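Long-range contact in jasmonate-induced oxygenase 2 (Arabidopsis thaliana, PDB 6LSV), which oxidises the plant defence hormone jasmonate to 12-hydroxyjasmonate, using iron, 2-oxoglutarate and molecular oxygen: residues A[222-228]-A[281-287]. Sequence-based numbering, arbitrary orientation.
Sequences LGLSPHS and SVEHRVI. With FE (Fe (III) ion), chain E; AKG (2-oxoglutaric acid), chain C; JAA ({(1R,2R)-3-oxo-2-[(2Z)-pent-2-en-1-yl]cyclopentyl}acetic acid), chain D.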
ATOM      1  N   LEU A 222      -8.537 -14.598  -1.328  1.00 20.81           N
ATOM      2  CA  LEU A 222      -7.503 -13.680  -0.882  1.00 21.20           C
ATOM      3  C   LEU A 222      -8.140 -12.314  -0.703  1.00 26.26           C
ATOM      4  O   LEU A 222      -8.883 -11.856  -1.577  1.00 25.24           O
ATOM      5  CB  LEU A 222      -6.347 -13.602  -1.884  1.00 20.26           C
ATOM      6  CG  LEU A 222      -5.287 -14.703  -1.814  1.00 20.79           C
ATOM      7  CD1 LEU A 222      -4.326 -14.589  -2.982  1.00 20.45           C
ATOM      8  CD2 LEU A 222      -4.537 -14.647  -0.498  1.00 25.97           C
ATOM      9  N   GLY A 223      -7.874 -11.678   0.439  1.00 23.37           N
ATOM     10  CA  GLY A 223      -8.325 -10.310   0.618  1.00 23.64           C
ATOM     11  C   GLY A 223      -7.692  -9.372  -0.385  1.00 24.14           C
ATOM     12  O   GLY A 223      -8.334  -8.427  -0.852  1.00 25.90           O
ATOM     13  N   LEU A 224      -6.438  -9.633  -0.746  1.00 18.56           N
ATOM     14  CA  LEU A 224      -5.722  -8.844  -1.744  1.00 25.23           C
ATOM     15  C   LEU A 224      -4.638  -9.722  -2.351  1.00 23.49           C
ATOM     16  O   LEU A 224      -3.796 -10.259  -1.622  1.00 25.00           O
ATOM     17  CB  LEU A 224      -5.126  -7.590  -1.109  1.00 28.58           C
ATOM     18  CG  LEU A 224      -4.672  -6.471  -2.044  1.00 29.50           C
ATOM     19  CD1 LEU A 224      -5.746  -6.157  -3.075  1.00 25.43           C
ATOM     20  CD2 LEU A 224      -4.319  -5.240  -1.222  1.00 30.05           C
ATOM     21  N   SER A 225      -4.658  -9.870  -3.673  1.00 20.07           N
ATOM     22  CA  SER A 225      -3.731 -10.754  -4.366  1.00 23.96           C
ATOM     23  C   SER A 225      -2.306 -10.195  -4.338  1.00 22.60           C
ATOM     24  O   SER A 225      -2.103  -9.008  -4.068  1.00 23.05           O
ATOM     25  CB  SER A 225      -4.197 -10.969  -5.805  1.00 18.01           C
ATOM     26  OG  SER A 225      -5.396 -11.721  -5.841  1.00 20.12           O
ATOM     27  N   PRO A 226      -1.300 -11.038  -4.607  1.00 24.54           N
ATOM     28  CA  PRO A 226       0.093 -10.580  -4.511  1.00 25.58           C
ATOM     29  C   PRO A 226       0.368  -9.356  -5.370  1.00 24.57           C
ATOM     30  O   PRO A 226      -0.172  -9.203  -6.468  1.00 23.07           O
ATOM     31  CB  PRO A 226       0.897 -11.788  -5.005  1.00 21.42           C
ATOM     32  CG  PRO A 226       0.044 -12.949  -4.688  1.00 19.09           C
ATOM     33  CD  PRO A 226      -1.370 -12.484  -4.899  1.00 20.20           C
ATOM     34  N   HIS A 227       1.232  -8.485  -4.852  1.00 20.43           N
ATOM     35  CA  HIS A 227       1.667  -7.284  -5.550  1.00 24.06           C
ATOM     36  C   HIS A 227       2.743  -6.596  -4.723  1.00 27.54           C
ATOM     37  O   HIS A 227       2.846  -6.800  -3.510  1.00 29.12           O
ATOM     38  CB  HIS A 227       0.513  -6.308  -5.787  1.00 23.84           C
ATOM     39  CG  HIS A 227       0.069  -5.602  -4.546  1.00 24.11           C
ATOM     40  ND1 HIS A 227      -0.521  -6.261  -3.489  1.00 25.99           N
ATOM     41  CD2 HIS A 227       0.142  -4.300  -4.183  1.00 29.45           C
ATOM     42  CE1 HIS A 227      -0.798  -5.396  -2.532  1.00 27.13           C
ATOM     43  NE2 HIS A 227      -0.404  -4.198  -2.926  1.00 28.37           N
ATOM     44  N   SER A 228       3.541  -5.780  -5.399  1.00 24.57           N
ATOM     45  CA  SER A 228       4.322  -4.742  -4.749  1.00 25.79           C
ATOM     46  C   SER A 228       3.669  -3.398  -5.043  1.00 29.42           C
ATOM     47  O   SER A 228       3.006  -3.224  -6.072  1.00 28.87           O
ATOM     48  CB  SER A 228       5.780  -4.745  -5.224  1.00 21.79           C
ATOM     49  OG  SER A 228       5.873  -4.618  -6.630  1.00 21.82           O
ATOM     50  N   SER A 281      11.446  -3.826  -3.479  1.00 18.10           N
ATOM     51  CA  SER A 281      10.074  -3.599  -3.053  1.00 20.63           C
ATOM     52  C   SER A 281       9.481  -4.908  -2.545  1.00 19.06           C
ATOM     53  O   SER A 281       9.594  -5.947  -3.202  1.00 23.70           O
ATOM     54  CB  SER A 281       9.235  -3.027  -4.196  1.00 18.42           C
ATOM     55  OG  SER A 281       9.156  -3.923  -5.292  1.00 21.95           O
ATOM     56  N   VAL A 282       8.868  -4.860  -1.361  1.00 19.15           N
ATOM     57  CA  VAL A 282       8.280  -6.058  -0.774  1.00 22.95           C
ATOM     58  C   VAL A 282       7.040  -6.471  -1.560  1.00 24.92           C
ATOM     59  O   VAL A 282       6.265  -5.628  -2.035  1.00 19.86           O
ATOM     60  CB  VAL A 282       7.945  -5.824   0.710  1.00 29.87           C
ATOM     61  CG1 VAL A 282       6.952  -4.672   0.870  1.00 24.59           C
ATOM     62  CG2 VAL A 282       7.401  -7.099   1.342  1.00 24.94           C
ATOM     63  N   GLU A 283       6.859  -7.776  -1.716  1.00 25.76           N
ATOM     64  CA  GLU A 283       5.649  -8.345  -2.290  1.00 25.04           C
ATOM     65  C   GLU A 283       4.761  -8.845  -1.157  1.00 28.17           C
ATOM     66  O   GLU A 283       5.209  -9.629  -0.313  1.00 30.13           O
ATOM     67  CB  GLU A 283       5.992  -9.486  -3.249  1.00 23.32           C
ATOM     68  CG  GLU A 283       4.797 -10.093  -3.956  1.00 26.63           C
ATOM     69  CD  GLU A 283       5.198 -11.182  -4.936  1.00 33.43           C
ATOM     70  OE1 GLU A 283       6.351 -11.661  -4.862  1.00 41.73           O
ATOM     71  OE2 GLU A 283       4.359 -11.562  -5.777  1.00 33.37           O
ATOM     72  N   HIS A 284       3.513  -8.386  -1.128  1.00 23.56           N
ATOM     73  CA  HIS A 284       2.619  -8.755  -0.044  1.00 28.54           C
ATOM     74  C   HIS A 284       1.247  -9.127  -0.589  1.00 23.67           C
ATOM     75  O   HIS A 284       0.912  -8.868  -1.749  1.00 24.54           O
ATOM     76  CB  HIS A 284       2.496  -7.634   1.000  1.00 30.44           C
ATOM     77  CG  HIS A 284       2.468  -6.259   0.415  1.00 34.81           C
ATOM     78  ND1 HIS A 284       3.600  -5.627  -0.056  1.00 34.04           N
ATOM     79  CD2 HIS A 284       1.447  -5.389   0.232  1.00 36.33           C
ATOM     80  CE1 HIS A 284       3.275  -4.429  -0.510  1.00 37.20           C
ATOM     81  NE2 HIS A 284       1.975  -4.260  -0.348  1.00 41.43           N
ATOM     82  N   ARG A 285       0.464  -9.759   0.279  1.00 22.52           N
ATOM     83  CA  ARG A 285      -0.901 -10.173  -0.005  1.00 28.13           C
ATOM     84  C   ARG A 285      -1.638 -10.245   1.325  1.00 25.36           C
ATOM     85  O   ARG A 285      -1.019 -10.293   2.391  1.00 23.64           O
ATOM     86  CB  ARG A 285      -0.940 -11.523  -0.731  1.00 24.38           C
ATOM     87  CG  ARG A 285      -0.661 -12.707   0.185  1.00 25.21           C
ATOM     88  CD  ARG A 285      -0.725 -14.032  -0.554  1.00 24.20           C
ATOM     89  NE  ARG A 285      -0.664 -15.157   0.375  1.00 28.00           N
ATOM     90  CZ  ARG A 285      -0.593 -16.434   0.012  1.00 27.62           C
ATOM     91  NH1 ARG A 285      -0.574 -16.766  -1.272  1.00 24.78           N
ATOM     92  NH2 ARG A 285      -0.542 -17.384   0.936  1.00 28.39           N
ATOM     93  N   VAL A 286      -2.964 -10.246   1.258  1.00 20.47           N
ATOM     94  CA  VAL A 286      -3.798 -10.311   2.450  1.00 25.02           C
ATOM     95  C   VAL A 286      -4.639 -11.575   2.377  1.00 25.62           C
ATOM     96  O   VAL A 286      -5.242 -11.868   1.338  1.00 25.47           O
ATOM     97  CB  VAL A 286      -4.691  -9.063   2.601  1.00 23.63           C
ATOM     98  CG1 VAL A 286      -5.356  -9.049   3.969  1.00 26.34           C
ATOM     99  CG2 VAL A 286      -3.879  -7.794   2.396  1.00 20.30           C
ATOM    100  N   ILE A 287      -4.659 -12.329   3.469  1.00 23.83           N
ATOM    101  CA  ILE A 287      -5.559 -13.454   3.614  1.00 23.45           C
ATOM    102  C   ILE A 287      -6.720 -13.010   4.491  1.00 23.34           C
ATOM    103  O   ILE A 287      -6.615 -12.062   5.274  1.00 30.44           O
ATOM    104  CB  ILE A 287      -4.856 -14.701   4.199  1.00 24.41           C
ATOM    105  CG1 ILE A 287      -4.352 -14.425   5.614  1.00 26.72           C
ATOM    106  CG2 ILE A 287      -3.715 -15.145   3.296  1.00 24.64           C
ATOM    107  CD1 ILE A 287      -3.569 -15.577   6.215  1.00 30.44           C
TER
HETATM  108 FE    FE E 403      -0.180  -2.895  -0.922  1.00 56.84          FE
HETATM  109  C1  AKG C 401      -2.131  -2.526   0.784  1.00 34.61           C
HETATM  110  O1  AKG C 401      -1.046  -1.917   0.610  1.00 27.05           O
HETATM  111  O2  AKG C 401      -3.176  -2.094   0.224  1.00 45.55           O
HETATM  112  C2  AKG C 401      -2.156  -3.792   1.648  1.00 40.34           C
HETATM  113  O5  AKG C 401      -1.512  -4.727   1.306  1.00 41.48           O
HETATM  114  C3  AKG C 401      -2.984  -3.885   2.937  1.00 29.82           C
HETATM  115  C4  AKG C 401      -2.213  -4.711   3.971  1.00 37.32           C
HETATM  116  C5  AKG C 401      -3.141  -5.206   5.083  1.00 30.38           C
HETATM  117  O3  AKG C 401      -2.703  -5.409   6.246  1.00 16.58           O
HETATM  118  O4  AKG C 401      -4.352  -5.414   4.827  1.00 36.40           O
HETATM  119  O01 JAA D 402      -6.061   1.490  -5.250  1.00 23.38           O
HETATM  120  O02 JAA D 402      -1.349   5.296  -7.198  1.00 22.94           O
HETATM  121  O03 JAA D 402      -2.153   4.791  -9.154  1.00 28.24           O
HETATM  122  C04 JAA D 402      -3.505   3.179  -6.675  1.00 26.64           C
HETATM  123  C05 JAA D 402      -4.064   1.724  -6.211  1.00 25.45           C
HETATM  124  C06 JAA D 402      -4.655   3.753  -7.545  1.00 23.20           C
HETATM  125  C07 JAA D 402      -5.772   2.992  -7.260  1.00 22.68           C
HETATM  126  C08 JAA D 402      -5.338   1.948  -6.071  1.00 24.18           C
HETATM  127  C09 JAA D 402      -3.416   1.260  -4.833  1.00 26.23           C
HETATM  128  C10 JAA D 402      -2.306   3.079  -7.444  1.00 20.51           C
HETATM  129  C11 JAA D 402      -2.110   0.507  -5.092  1.00 27.21           C
HETATM  130  C12 JAA D 402      -1.913   4.466  -7.960  1.00 23.78           C
HETATM  131  C13 JAA D 402      -1.853  -0.656  -4.525  1.00 24.01           C
HETATM  132  C14 JAA D 402      -2.855  -1.316  -3.580  1.00 28.82           C
HETATM  133  C15 JAA D 402      -3.116  -2.752  -4.035  1.00 26.05           C
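His227 and His284 pair across a short, bulged antiparallel strand contact in the buried core of the dioxygenase domain, where segment 222-228 runs alongside 281-287, whose strand 284-286 lies at the edge of a sheet beside strand 245-248; it illustrates how backbone pairing can set up a metal site. Their backbones form a hydrogen-bonded pair: His284 N gives a bond to His227 O (2.9 Å), and His227 N returns one to His284 O. Both imidazoles consequently leave the same face of the sheet. Each has CG set between backbone N and carbonyl carbon (chi1 73° in His227, 38° in His284), and the rings meet obliquely, planes 63° apart, with both NE2 atoms turned to the iron. His227 NE2 binds it at 2.4 Å and His284 NE2 at 2.6 Å, and O1 of 2-oxoglutarate binds the same iron; ND1 of His227 donates to Ser225 O, which helps fix that ring's rotation. Further along, Val286 N bonds to Leu224 O (3.0 Å), while Val286 O receives Leu224 N and, weakly, Gly223 N, a classic beta bulge. A second register shift, across the corner at Pro226, separates this pairing from the histidines. On the histidine face, Leu224 CB packs on Val286 CG2 (3.7 Å); CG2 also lies 3.4 Å from O4 of 2-oxoglutarate, and Leu224 CD2 approaches its O2. The pentenyl chain of jasmonate comes in beside the metal, its C15 3.3 Å from His227 NE2. With Asp229 as third protein ligand, the two histidines complete the HxD...H facial triad of the double-stranded beta-helix 2-oxoglutarate oxygenases.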